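Local coordinates for protein Zn-dependent hydrolase, glyoxylase (Echinicola vietnamensis, PDB 6T5K) that probably hydrolyses beta-lactam antibiotics, carbapenems among them, to substituted beta-amino acids with the help of two zinc ions, as a class B metallo-beta-lactamase, at residues M59-D64 with L147-K152; E66-D71 with K152-H157; F101-L106 with D133-Q138; F122-S127 with H163-V168. All blocks are in the same frame, centred on the assembly; numbering follows the deposited sequence.

Interaction 1: residues M59-D64 with L147-K152; sequences MIVISD and LKVGTK. With EDO (1,2-ethanediol), chain E.
Asp-64 and Thr-151 meet at one end of the alpha-beta/beta-alpha sandwich of the metallo-beta-lactamase fold, where the end of strand 54-63 in one sheet faces a beta hairpin of the other. The hairpin closes through a type II' turn from Val-149 to Lys-152, with Gly-150 at positive phi. A single carboxylate oxygen gathers three donors: Asp-64 OD2 accepts from Thr-151 N at 2.8 Å, nearly straight at 169°, from Thr-151 OG1 at 2.7 Å, and from its neighbour Ser-63 OG. All three approach from out of the carboxylate plane. A chi1 of 62° turns the Thr-151 hydroxyl to the same oxygen that its amide meets. Further polar groups of the turn find partners: Gly-150 N in Glu-66, Gly-150 O in Lys-148 NZ, Lys-152 N in Val-149 O, and the ammonium of Lys-152 in a salt bridge to Asp-174. An ethanediol, probably from the crystallisation liquor, hydrogen-bonds to both the backbone N and O of Lys-148. Deeper in, Val-149 packs on Val-61, and the aliphatic part of Lys-152 brings CD to 3.5 Å from Ser-63 OG.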
loop_
_atom_site.group_PDB
_atom_site.type_symbol
_atom_site.label_atom_id
_atom_site.label_comp_id
_atom_site.label_asym_id
_atom_site.label_seq_id
_atom_site.Cartn_x
_atom_site.Cartn_y
_atom_site.Cartn_z
ATOM N N MET A 59 1.114 2.861 -3.146
ATOM C CA MET A 59 0.186 3.795 -3.769
ATOM C C MET A 59 0.579 5.205 -3.349
ATOM O O MET A 59 1.029 5.415 -2.227
ATOM C CB MET A 59 -1.269 3.508 -3.346
ATOM C CG MET A 59 -2.280 4.504 -3.940
ATOM S SD MET A 59 -4.015 4.027 -3.669
ATOM C CE MET A 59 -4.210 4.400 -1.934
ATOM N N ILE A 60 0.410 6.155 -4.255
ATOM C CA ILE A 60 0.466 7.574 -3.946
ATOM C C ILE A 60 -0.885 8.158 -4.311
ATOM O O ILE A 60 -1.385 7.923 -5.417
ATOM C CB ILE A 60 1.567 8.303 -4.735
ATOM C CG1 ILE A 60 2.849 7.495 -4.768
ATOM C CG2 ILE A 60 1.814 9.686 -4.108
ATOM C CD1 ILE A 60 3.838 8.041 -5.737
ATOM N N VAL A 61 -1.480 8.918 -3.394
ATOM C CA VAL A 61 -2.653 9.722 -3.686
ATOM C C VAL A 61 -2.193 11.164 -3.746
ATOM O O VAL A 61 -1.501 11.618 -2.834
ATOM C CB VAL A 61 -3.729 9.527 -2.613
ATOM C CG1 VAL A 61 -4.985 10.337 -2.968
ATOM C CG2 VAL A 61 -4.012 8.042 -2.465
ATOM N N ILE A 62 -2.551 11.866 -4.826
ATOM C CA ILE A 62 -2.141 13.254 -5.045
ATOM C C ILE A 62 -3.382 14.081 -5.356
ATOM O O ILE A 62 -4.152 13.749 -6.266
ATOM C CB ILE A 62 -1.104 13.379 -6.178
ATOM C CG1 ILE A 62 0.106 12.483 -5.897
ATOM C CG2 ILE A 62 -0.658 14.826 -6.326
ATOM C CD1 ILE A 62 1.179 12.475 -6.999
ATOM N N SER A 63 -3.567 15.177 -4.625
ATOM C CA SER A 63 -4.659 16.094 -4.938
ATOM C C SER A 63 -4.275 17.467 -4.426
ATOM O O SER A 63 -3.764 17.596 -3.310
ATOM C CB SER A 63 -5.975 15.640 -4.282
ATOM O OG SER A 63 -7.117 16.345 -4.759
ATOM N N ASP A 64 -4.531 18.483 -5.249
ATOM C CA ASP A 64 -4.335 19.872 -4.857
ATOM C C ASP A 64 -2.937 20.144 -4.307
ATOM O O ASP A 64 -2.767 20.870 -3.326
ATOM C CB ASP A 64 -5.423 20.287 -3.869
ATOM C CG ASP A 64 -6.798 19.779 -4.293
ATOM O OD1 ASP A 64 -7.304 20.247 -5.346
ATOM O OD2 ASP A 64 -7.350 18.885 -3.586
ATOM N N LEU A 147 -6.795 10.655 6.538
ATOM C CA LEU A 147 -5.640 11.475 6.205
ATOM C C LEU A 147 -6.027 12.440 5.095
ATOM O O LEU A 147 -6.408 12.021 3.992
ATOM C CB LEU A 147 -4.459 10.618 5.774
ATOM C CG LEU A 147 -3.849 9.779 6.872
ATOM C CD1 LEU A 147 -2.835 8.825 6.270
ATOM C CD2 LEU A 147 -3.206 10.619 7.953
ATOM N N LYS A 148 -5.888 13.726 5.384
ATOM C CA LYS A 148 -6.185 14.762 4.415
ATOM C C LYS A 148 -5.163 14.741 3.287
ATOM O O LYS A 148 -3.948 14.612 3.507
ATOM C CB LYS A 148 -6.173 16.118 5.122
ATOM C CG LYS A 148 -6.527 17.307 4.271
ATOM C CD LYS A 148 -6.484 18.604 5.072
ATOM C CE LYS A 148 -6.857 19.828 4.244
ATOM N NZ LYS A 148 -8.319 19.759 3.837
ATOM N N VAL A 149 -5.677 14.878 2.067
ATOM C CA VAL A 149 -4.879 15.015 0.854
ATOM C C VAL A 149 -5.504 16.182 0.094
ATOM O O VAL A 149 -6.503 16.011 -0.612
ATOM C CB VAL A 149 -4.876 13.749 -0.012
ATOM C CG1 VAL A 149 -3.924 13.965 -1.187
ATOM C CG2 VAL A 149 -4.494 12.499 0.793
ATOM N N GLY A 150 -4.965 17.379 0.263
ATOM C CA GLY A 150 -5.592 18.516 -0.388
ATOM C C GLY A 150 -7.025 18.677 0.076
ATOM O O GLY A 150 -7.307 18.688 1.280
ATOM N N THR A 151 -7.951 18.764 -0.889
ATOM C CA THR A 151 -9.360 18.934 -0.580
ATOM C C THR A 151 -10.066 17.611 -0.394
ATOM O O THR A 151 -11.279 17.590 -0.193
ATOM C CB THR A 151 -10.070 19.722 -1.686
ATOM O OG1 THR A 151 -10.010 19.031 -2.948
ATOM C CG2 THR A 151 -9.432 21.076 -1.830
ATOM N N LYS A 152 -9.335 16.520 -0.474
ATOM C CA LYS A 152 -9.882 15.182 -0.376
ATOM C C LYS A 152 -9.278 14.497 0.837
ATOM O O LYS A 152 -8.511 15.096 1.608
ATOM C CB LYS A 152 -9.568 14.416 -1.663
ATOM C CG LYS A 152 -10.208 15.049 -2.882
ATOM C CD LYS A 152 -9.887 14.297 -4.157
ATOM C CE LYS A 152 -10.313 15.050 -5.411
ATOM N NZ LYS A 152 -11.781 15.353 -5.346
HETATM C C1 EDO E . -2.476 14.215 6.682
HETATM O O1 EDO E . -2.734 15.245 5.744
HETATM C C2 EDO E . -3.132 14.603 8.008
HETATM O O2 EDO E . -4.558 14.411 7.934
#

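Interaction 2: residues E66-D71 with K152-H157; sequences EAVVFD and KAVFVH
Val-68 and Phe-70 face Val-154 and Val-156 across the space between the two sheets of the metallo-beta-lactamase sandwich. Strands 66-70 and 152-157 run almost in the same direction, 13° apart, but their axes come no closer than 8.9 Å; they belong to different sheets, and side chains alone bridge the gap. Taken in order, Glu-66 opens the first strand with its carboxylate turned to Asn-94 and Gly-150. Val-68 is the first to reach across: its CG1 meets Val-154 CG1 at 3.9 Å, the two valines approaching tip to tip. Phe-70 then makes the broadest contribution. Its far end reaches Val-154, with CZ 3.5 Å from Val-154 CG2, while Val-154 CG1 sits at the ring edge, in plane. Val-154 is modelled in two conformers, and its contacts here are those of one of them, in which a chi1 of 63° places CG2 opposite the backbone N and lets both methyls meet the ring. Val-156 slides past the ring in the other direction, bringing CG2 to 3.9 Å from Phe-70 CE2. Met-59, Val-97 and Thr-99 also touch the phenyl group, placing it well inside the sandwich. With no hydrogen bond spanning the two segments, hydrocarbon alone joins them here: the two sheets adhere through shape and the burial of apolar surface, while the polar backbone is served within each sheet.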
loop_
_atom_site.group_PDB
_atom_site.type_symbol
_atom_site.label_atom_id
_atom_site.label_comp_id
_atom_site.label_asym_id
_atom_site.label_seq_id
_atom_site.Cartn_x
_atom_site.Cartn_y
_atom_site.Cartn_z
ATOM N N GLU A 66 -0.860 18.134 -2.836
ATOM C CA GLU A 66 -0.514 17.374 -1.649
ATOM C C GLU A 66 -0.552 15.890 -1.970
ATOM O O GLU A 66 -1.233 15.457 -2.897
ATOM C CB GLU A 66 -1.489 17.698 -0.504
ATOM C CG GLU A 66 -1.488 19.176 -0.151
ATOM C CD GLU A 66 -2.380 19.561 1.022
ATOM O OE1 GLU A 66 -2.871 18.653 1.718
ATOM O OE2 GLU A 66 -2.562 20.781 1.243
ATOM N N ALA A 67 0.217 15.118 -1.209
ATOM C CA ALA A 67 0.326 13.692 -1.456
ATOM C C ALA A 67 0.374 12.906 -0.157
ATOM O O ALA A 67 0.897 13.368 0.864
ATOM C CB ALA A 67 1.592 13.396 -2.251
ATOM N N VAL A 68 -0.208 11.706 -0.202
ATOM C CA VAL A 68 -0.033 10.710 0.850
ATOM C C VAL A 68 0.463 9.420 0.218
ATOM O O VAL A 68 -0.019 9.020 -0.840
ATOM C CB VAL A 68 -1.357 10.473 1.591
ATOM C CG1 VAL A 68 -1.248 9.249 2.493
ATOM C CG2 VAL A 68 -1.776 11.744 2.354
ATOM N N VAL A 69 1.454 8.794 0.843
ATOM C CA VAL A 69 2.064 7.575 0.325
ATOM C C VAL A 69 1.653 6.381 1.182
ATOM O O VAL A 69 1.683 6.447 2.414
ATOM C CB VAL A 69 3.594 7.723 0.283
ATOM C CG1 VAL A 69 4.247 6.438 -0.198
ATOM C CG2 VAL A 69 3.994 8.905 -0.578
ATOM N N PHE A 70 1.295 5.290 0.517
ATOM C CA PHE A 70 1.027 4.005 1.146
ATOM C C PHE A 70 2.156 3.071 0.773
ATOM O O PHE A 70 2.354 2.786 -0.414
ATOM C CB PHE A 70 -0.299 3.415 0.668
ATOM C CG PHE A 70 -1.491 4.082 1.284
ATOM C CD1 PHE A 70 -1.913 5.315 0.835
ATOM C CD2 PHE A 70 -2.172 3.492 2.361
ATOM C CE1 PHE A 70 -2.980 5.936 1.419
ATOM C CE2 PHE A 70 -3.210 4.138 2.944
ATOM C CZ PHE A 70 -3.638 5.343 2.447
ATOM N N ASP A 71 2.875 2.615 1.796
ATOM C CA ASP A 71 4.045 1.747 1.737
ATOM C C ASP A 71 5.269 2.480 1.205
ATOM O O ASP A 71 5.185 3.319 0.293
ATOM C CB ASP A 71 3.812 0.477 0.929
ATOM C CG ASP A 71 2.966 -0.548 1.662
ATOM O OD1 ASP A 71 2.468 -0.264 2.770
ATOM O OD2 ASP A 71 2.789 -1.651 1.096
ATOM N N LYS A 152 -9.335 16.520 -0.474
ATOM C CA LYS A 152 -9.882 15.182 -0.376
ATOM C C LYS A 152 -9.278 14.497 0.837
ATOM O O LYS A 152 -8.511 15.096 1.608
ATOM C CB LYS A 152 -9.568 14.416 -1.663
ATOM C CG LYS A 152 -10.208 15.049 -2.882
ATOM C CD LYS A 152 -9.887 14.297 -4.157
ATOM C CE LYS A 152 -10.313 15.050 -5.411
ATOM N NZ LYS A 152 -11.781 15.353 -5.346
ATOM N N ALA A 153 -9.604 13.214 0.990
ATOM C CA ALA A 153 -8.978 12.413 2.023
ATOM C C ALA A 153 -8.802 10.990 1.530
ATOM O O ALA A 153 -9.502 10.533 0.622
ATOM C CB ALA A 153 -9.831 12.382 3.294
ATOM N N VAL A 154 -7.872 10.279 2.157
ATOM C CA VAL A 154 -7.710 8.846 1.995
ATOM C C VAL A 154 -7.906 8.252 3.379
ATOM O O VAL A 154 -7.602 8.882 4.394
ATOM C CB VAL A 154 -6.330 8.497 1.375
ATOM C CG1 VAL A 154 -5.171 8.943 2.300
ATOM C CG2 VAL A 154 -6.282 7.017 0.958
ATOM N N PHE A 155 -8.409 7.023 3.411
ATOM C CA PHE A 155 -8.812 6.342 4.633
ATOM C C PHE A 155 -8.001 5.073 4.798
ATOM O O PHE A 155 -7.741 4.355 3.830
ATOM C CB PHE A 155 -10.315 6.038 4.552
ATOM C CG PHE A 155 -11.133 7.293 4.437
ATOM C CD1 PHE A 155 -11.557 7.961 5.573
ATOM C CD2 PHE A 155 -11.347 7.878 3.199
ATOM C CE1 PHE A 155 -12.236 9.156 5.479
ATOM C CE2 PHE A 155 -12.010 9.077 3.095
ATOM C CZ PHE A 155 -12.489 9.708 4.232
ATOM N N VAL A 156 -7.581 4.807 6.022
ATOM C CA VAL A 156 -6.831 3.604 6.324
ATOM C C VAL A 156 -7.691 2.808 7.283
ATOM O O VAL A 156 -8.246 3.386 8.224
ATOM C CB VAL A 156 -5.455 3.926 6.943
ATOM C CG1 VAL A 156 -4.559 2.706 6.792
ATOM C CG2 VAL A 156 -4.838 5.168 6.331
ATOM N N HIS A 157 -7.872 1.515 7.008
ATOM C CA HIS A 157 -8.876 0.754 7.738
ATOM C C HIS A 157 -8.401 -0.658 7.990
ATOM O O HIS A 157 -7.872 -1.295 7.085
ATOM C CB HIS A 157 -10.181 0.738 6.943
ATOM C CG HIS A 157 -11.398 0.370 7.727
ATOM N ND1 HIS A 157 -12.459 1.233 7.867
ATOM C CD2 HIS A 157 -11.751 -0.770 8.362
ATOM C CE1 HIS A 157 -13.417 0.640 8.556
ATOM N NE2 HIS A 157 -13.010 -0.568 8.882
#

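Interaction 3: residues F101-L106 with D133-Q138; sequences FHLDCL and DFPQPQ. With ZN (zinc ion), chain G; ZN (zinc ion), chain H; EDO (1,2-ethanediol), chain F.
The ring of Phe-134 receives Leu-103 over one face and the carbonyl oxygen of Phe-101 at its edge. Leu-103 CD2 makes the CH-pi contact, 4.0 Å from the ring centroid and 19° off the normal. At the edge, Phe-101 O lies 3.1 Å from Phe-134 CD2, near the ring plane; this buried oxygen has no hydrogen-bond partner in the model, so the ring C-H edge probably offers it a weak polar contact. The Phe-101 ring has His-102 CD2 over one face, and its own CD2 comes obliquely to Phe-134 CE2 at 4.0 Å. Leu-106, at a chi1 of 44°, splits its methyls: CD1 packs on Phe-134 CB at 3.8 Å, and CD2 on Pro-137 CD at 4.0 Å. His-102 is the N-cap residue of the short helix, and its O accepts from both Cys-105 N and Leu-106 N. Its ND1 binds one zinc at 2.0 Å, with Asp-196 holding NE2, while Asp-104 OD2 binds the second zinc. The apolar packing thus backs the metal-bearing His-X-His-X-Asp loop, the zinc-binding signature of the metallo-beta-lactamase superfamily, here in a B1-type dinuclear site.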
loop_
_atom_site.group_PDB
_atom_site.type_symbol
_atom_site.label_atom_id
_atom_site.label_comp_id
_atom_site.label_asym_id
_atom_site.label_seq_id
_atom_site.Cartn_x
_atom_site.Cartn_y
_atom_site.Cartn_z
ATOM N N PHE A 101 3.723 -4.668 8.938
ATOM C CA PHE A 101 5.050 -4.488 9.532
ATOM C C PHE A 101 6.219 -4.976 8.678
ATOM O O PHE A 101 7.368 -4.775 9.079
ATOM C CB PHE A 101 5.119 -5.154 10.914
ATOM C CG PHE A 101 5.268 -6.655 10.882
ATOM C CD1 PHE A 101 4.140 -7.482 10.829
ATOM C CD2 PHE A 101 6.533 -7.242 10.950
ATOM C CE1 PHE A 101 4.278 -8.854 10.824
ATOM C CE2 PHE A 101 6.668 -8.637 10.968
ATOM C CZ PHE A 101 5.538 -9.436 10.883
ATOM N N HIS A 102 5.982 -5.598 7.526
ATOM C CA HIS A 102 7.083 -6.150 6.742
ATOM C C HIS A 102 7.880 -5.046 6.020
ATOM O O HIS A 102 7.443 -3.912 5.869
ATOM C CB HIS A 102 6.556 -7.125 5.699
ATOM C CG HIS A 102 6.109 -8.436 6.249
ATOM N ND1 HIS A 102 5.253 -9.272 5.558
ATOM C CD2 HIS A 102 6.419 -9.080 7.399
ATOM C CE1 HIS A 102 5.059 -10.370 6.260
ATOM N NE2 HIS A 102 5.749 -10.277 7.383
ATOM N N LEU A 103 9.053 -5.420 5.508
ATOM C CA LEU A 103 9.974 -4.428 4.932
ATOM C C LEU A 103 9.497 -3.836 3.606
ATOM O O LEU A 103 9.894 -2.712 3.271
ATOM C CB LEU A 103 11.381 -5.023 4.834
ATOM C CG LEU A 103 12.057 -5.235 6.196
ATOM C CD1 LEU A 103 13.333 -6.028 5.981
ATOM C CD2 LEU A 103 12.388 -3.909 6.884
ATOM N N ASP A 104 8.639 -4.528 2.861
ATOM C CA ASP A 104 8.071 -3.941 1.644
ATOM C C ASP A 104 6.914 -2.990 1.944
ATOM O O ASP A 104 6.190 -2.578 1.022
ATOM C CB ASP A 104 7.657 -5.022 0.621
ATOM C CG ASP A 104 6.662 -6.055 1.168
ATOM O OD1 ASP A 104 6.838 -6.492 2.337
ATOM O OD2 ASP A 104 5.722 -6.463 0.392
ATOM N N CYS A 105 6.731 -2.661 3.218
ATOM C CA CYS A 105 5.838 -1.612 3.663
ATOM C C CYS A 105 6.579 -0.494 4.364
ATOM O O CYS A 105 6.156 0.661 4.278
ATOM C CB CYS A 105 4.795 -2.181 4.633
ATOM S SG CYS A 105 3.889 -3.548 3.962
ATOM N N LEU A 106 7.662 -0.808 5.104
ATOM C CA LEU A 106 8.236 0.216 5.966
ATOM C C LEU A 106 9.753 0.269 5.954
ATOM O O LEU A 106 10.332 1.014 6.748
ATOM C CB LEU A 106 7.713 0.096 7.409
ATOM C CG LEU A 106 7.630 -1.298 8.041
ATOM C CD1 LEU A 106 9.031 -1.856 8.187
ATOM C CD2 LEU A 106 6.979 -1.218 9.387
ATOM N N ASP A 133 12.852 -5.347 14.991
ATOM C CA ASP A 133 13.952 -4.408 14.765
ATOM C C ASP A 133 13.888 -3.810 13.357
ATOM O O ASP A 133 14.907 -3.599 12.702
ATOM C CB ASP A 133 15.314 -5.044 15.065
ATOM C CG ASP A 133 16.415 -4.023 15.173
ATOM O OD1 ASP A 133 16.148 -2.913 15.701
ATOM O OD2 ASP A 133 17.546 -4.338 14.726
ATOM N N PHE A 134 12.675 -3.512 12.897
ATOM C CA PHE A 134 12.442 -2.817 11.643
ATOM C C PHE A 134 12.145 -1.345 11.918
ATOM O O PHE A 134 11.789 -0.965 13.041
ATOM C CB PHE A 134 11.214 -3.404 10.916
ATOM C CG PHE A 134 11.365 -4.825 10.449
ATOM C CD1 PHE A 134 12.595 -5.440 10.362
ATOM C CD2 PHE A 134 10.228 -5.557 10.082
ATOM C CE1 PHE A 134 12.687 -6.749 9.924
ATOM C CE2 PHE A 134 10.323 -6.866 9.654
ATOM C CZ PHE A 134 11.561 -7.466 9.568
ATOM N N PRO A 135 12.286 -0.477 10.912
ATOM C CA PRO A 135 11.884 0.929 11.083
ATOM C C PRO A 135 10.469 1.034 11.624
ATOM O O PRO A 135 9.570 0.295 11.220
ATOM C CB PRO A 135 12.001 1.508 9.672
ATOM C CG PRO A 135 13.034 0.579 9.012
ATOM C CD PRO A 135 12.684 -0.769 9.528
ATOM N N GLN A 136 10.280 1.931 12.586
ATOM C CA GLN A 136 9.017 1.958 13.316
ATOM C C GLN A 136 8.134 3.105 12.858
ATOM O O GLN A 136 8.547 4.272 12.923
ATOM C CB GLN A 136 9.294 2.094 14.808
ATOM C CG GLN A 136 9.770 0.807 15.477
ATOM C CD GLN A 136 10.055 1.037 16.942
ATOM O OE1 GLN A 136 9.229 1.610 17.663
ATOM N NE2 GLN A 136 11.231 0.610 17.392
ATOM N N PRO A 137 6.896 2.840 12.458
ATOM C CA PRO A 137 5.949 3.938 12.248
ATOM C C PRO A 137 5.766 4.729 13.535
ATOM O O PRO A 137 5.841 4.195 14.643
ATOM C CB PRO A 137 4.657 3.220 11.829
ATOM C CG PRO A 137 5.116 1.877 11.337
ATOM C CD PRO A 137 6.264 1.535 12.246
ATOM N N GLN A 138 5.493 6.019 13.379
ATOM C CA GLN A 138 5.440 6.909 14.526
ATOM C C GLN A 138 4.087 6.938 15.207
ATOM O O GLN A 138 4.027 7.085 16.432
ATOM C CB GLN A 138 5.783 8.330 14.106
ATOM C CG GLN A 138 7.199 8.453 13.644
ATOM C CD GLN A 138 7.434 9.762 12.917
ATOM O OE1 GLN A 138 6.504 10.352 12.344
ATOM N NE2 GLN A 138 8.672 10.248 12.972
HETATM ZN ZN ZN G . 4.178 -8.748 3.909
HETATM ZN ZN ZN H . 4.192 -8.167 0.474
HETATM C C1 EDO F . 13.539 4.023 12.373
HETATM O O1 EDO F . 12.581 3.636 13.402
HETATM C C2 EDO F . 13.041 5.057 11.331
HETATM O O2 EDO F . 13.420 6.469 11.546
HETATM O O HOH W 1 5.189 -8.536 2.316
HETATM O O HOH W 2 3.302 -10.270 0.223
#

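Interaction 4: residues F122-S127 with H163-V168; sequences FKNTLS and HTQDNV. With ZN (zinc ion), chain G.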
loop_
_atom_site.group_PDB
_atom_site.type_symbol
_atom_site.label_atom_id
_atom_site.label_comp_id
_atom_site.label_asym_id
_atom_site.label_seq_id
_atom_site.Cartn_x
_atom_site.Cartn_y
_atom_site.Cartn_z
ATOM N N PHE A 122 -1.343 0.721 11.590
ATOM C CA PHE A 122 -2.152 0.077 12.615
ATOM C C PHE A 122 -1.372 -0.008 13.919
ATOM O O PHE A 122 -0.165 -0.255 13.923
ATOM C CB PHE A 122 -2.484 -1.331 12.146
ATOM C CG PHE A 122 -3.510 -2.042 12.993
ATOM C CD1 PHE A 122 -4.760 -1.468 13.261
ATOM C CD2 PHE A 122 -3.250 -3.289 13.469
ATOM C CE1 PHE A 122 -5.706 -2.147 14.019
ATOM C CE2 PHE A 122 -4.211 -3.998 14.185
ATOM C CZ PHE A 122 -5.431 -3.410 14.495
ATOM N N LYS A 123 -2.077 0.144 15.035
ATOM C CA LYS A 123 -1.411 0.146 16.333
ATOM C C LYS A 123 -0.484 -1.053 16.501
ATOM O O LYS A 123 0.629 -0.920 17.023
ATOM C CB LYS A 123 -2.460 0.198 17.451
ATOM C CG LYS A 123 -3.491 -0.917 17.417
ATOM C CD LYS A 123 -4.599 -0.719 18.458
ATOM C CE LYS A 123 -5.678 -1.761 18.286
ATOM N NZ LYS A 123 -6.806 -1.643 19.266
ATOM N N ASN A 124 -0.914 -2.235 16.062
ATOM C CA ASN A 124 -0.089 -3.418 16.251
ATOM C C ASN A 124 1.091 -3.471 15.303
ATOM O O ASN A 124 2.057 -4.179 15.596
ATOM C CB ASN A 124 -0.929 -4.684 16.226
ATOM C CG ASN A 124 -1.764 -4.807 17.478
ATOM O OD1 ASN A 124 -1.517 -4.113 18.492
ATOM N ND2 ASN A 124 -2.745 -5.678 17.438
ATOM N N THR A 125 1.048 -2.727 14.191
ATOM C CA THR A 125 2.229 -2.637 13.333
ATOM C C THR A 125 3.387 -1.980 14.059
ATOM O O THR A 125 4.546 -2.377 13.871
ATOM C CB THR A 125 1.875 -1.855 12.078
ATOM O OG1 THR A 125 0.767 -2.505 11.439
ATOM C CG2 THR A 125 3.056 -1.778 11.119
ATOM N N LEU A 126 3.107 -1.008 14.925
ATOM C CA LEU A 126 4.193 -0.369 15.664
ATOM C C LEU A 126 4.933 -1.382 16.532
ATOM O O LEU A 126 6.166 -1.460 16.507
ATOM C CB LEU A 126 3.646 0.761 16.518
ATOM C CG LEU A 126 3.444 2.081 15.762
ATOM C CD1 LEU A 126 2.363 1.986 14.717
ATOM C CD2 LEU A 126 3.129 3.194 16.757
ATOM N N SER A 127 4.195 -2.182 17.301
ATOM C CA SER A 127 4.847 -3.141 18.193
ATOM C C SER A 127 5.525 -4.249 17.400
ATOM O O SER A 127 6.650 -4.641 17.718
ATOM C CB SER A 127 3.854 -3.703 19.197
ATOM O OG SER A 127 2.655 -4.060 18.567
ATOM N N HIS A 163 -2.781 -11.629 5.316
ATOM C CA HIS A 163 -1.362 -11.743 5.005
ATOM C C HIS A 163 -0.514 -11.610 6.261
ATOM O O HIS A 163 0.468 -12.340 6.449
ATOM C CB HIS A 163 -0.989 -10.647 4.010
ATOM C CG HIS A 163 0.476 -10.535 3.786
ATOM N ND1 HIS A 163 1.214 -11.480 3.102
ATOM C CD2 HIS A 163 1.353 -9.589 4.179
ATOM C CE1 HIS A 163 2.481 -11.111 3.070
ATOM N NE2 HIS A 163 2.593 -9.967 3.715
ATOM N N THR A 164 -0.894 -10.696 7.144
ATOM C CA THR A 164 -0.337 -10.621 8.491
ATOM C C THR A 164 -1.472 -10.303 9.463
ATOM O O THR A 164 -2.614 -10.034 9.061
ATOM C CB THR A 164 0.742 -9.540 8.642
ATOM O OG1 THR A 164 0.181 -8.282 8.260
ATOM C CG2 THR A 164 1.973 -9.860 7.812
ATOM N N GLN A 165 -1.165 -10.334 10.763
ATOM C CA GLN A 165 -2.194 -10.010 11.739
ATOM C C GLN A 165 -2.584 -8.545 11.720
ATOM O O GLN A 165 -3.710 -8.213 12.117
ATOM C CB GLN A 165 -1.766 -10.373 13.153
ATOM C CG GLN A 165 -0.481 -9.706 13.638
ATOM C CD GLN A 165 -0.245 -9.926 15.090
ATOM O OE1 GLN A 165 0.606 -10.713 15.477
ATOM N NE2 GLN A 165 -0.986 -9.241 15.904
ATOM N N ASP A 166 -1.684 -7.661 11.262
ATOM C CA ASP A 166 -1.823 -6.218 11.387
ATOM C C ASP A 166 -2.166 -5.521 10.069
ATOM O O ASP A 166 -2.192 -4.284 10.046
ATOM C CB ASP A 166 -0.523 -5.632 11.939
ATOM C CG ASP A 166 0.683 -5.903 11.026
ATOM O OD1 ASP A 166 0.806 -7.024 10.484
ATOM O OD2 ASP A 166 1.521 -4.974 10.875
ATOM N N ASN A 167 -2.348 -6.264 9.002
ATOM C CA ASN A 167 -2.522 -5.617 7.721
ATOM C C ASN A 167 -3.744 -4.710 7.603
ATOM O O ASN A 167 -4.765 -5.034 8.088
ATOM C CB ASN A 167 -2.361 -6.589 6.545
ATOM C CG ASN A 167 -3.258 -7.829 6.634
ATOM O OD1 ASN A 167 -2.997 -8.831 6.029
ATOM N ND2 ASN A 167 -4.285 -7.707 7.317
ATOM N N VAL A 168 -3.556 -3.570 6.950
ATOM C CA VAL A 168 -4.608 -2.591 6.742
ATOM C C VAL A 168 -4.692 -2.252 5.271
ATOM O O VAL A 168 -3.755 -2.489 4.509
ATOM C CB VAL A 168 -4.443 -1.297 7.566
ATOM C CG1 VAL A 168 -4.511 -1.650 9.037
ATOM C CG2 VAL A 168 -3.121 -0.630 7.258
HETATM ZN ZN ZN G . 4.178 -8.748 3.909
HETATM O O HOH W 3 -2.860 -7.315 15.115
HETATM O O HOH W 1 5.189 -8.536 2.316
#
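Asp-166 turns its carboxyl carbon between backbone N and carbonyl carbon (chi1 61°), and Thr-125 swings OG1 to the side away from its own carbonyl carbon (chi1 -57°); together these torsions bring the hydroxyl to the acid. The contact joins the first turn of helix 123-131 to the zinc-ligand loop that leads into strand 169-172 of the metallo-beta-lactamase fold. Thr-125 OG1 donates to Asp-166 OD2 at 2.6 Å, reaching the anti side of the carboxylate and only 16° out of its plane. The other oxygen, OD1, takes the hydroxyl of Thr-164 from above the plane, so a bond from each segment fixes the rotation of this buried group. Close by, His-163 NE2 binds zinc at 2.0 Å, sharing the metal with His-100 and His-102; the acid lies in the second shell of this site, its side chain about 4 Å from that of His-100. Next to the acid, Phe-122 CB packs on Val-168 CG1 at 3.7 Å, while its ring stacks with Tyr-158 and carries Lys-123 CG over one face. The two segments also share a water: it donates weakly to Gln-165 O, accepts from Asn-124 ND2 and Gln-165 NE2, each at 2.8 Å, and sits in plane at the edge of the Phe-122 ring.

From the N terminus, strands 54-63 and 66-70 supply the first partners of interactions 1 and 2, whose loops close some eighty residues later on the successive strands 144-149 and 152-157. These two contacts cross in sequence, share Lys-152, and lie next to each other between the two sheets of the sandwich, joining them. Interaction 3 (101-106 with 133-138) closes a much shorter loop, nested inside both. Interaction 4 starts within that loop at 122-127 and closes at 163-168, so it crosses all three others. Interactions 3 and 4 meet at one zinc, where His-102 and His-163 are both ligands, and Val-156 touching Val-168 links interaction 4 to the sandwich core.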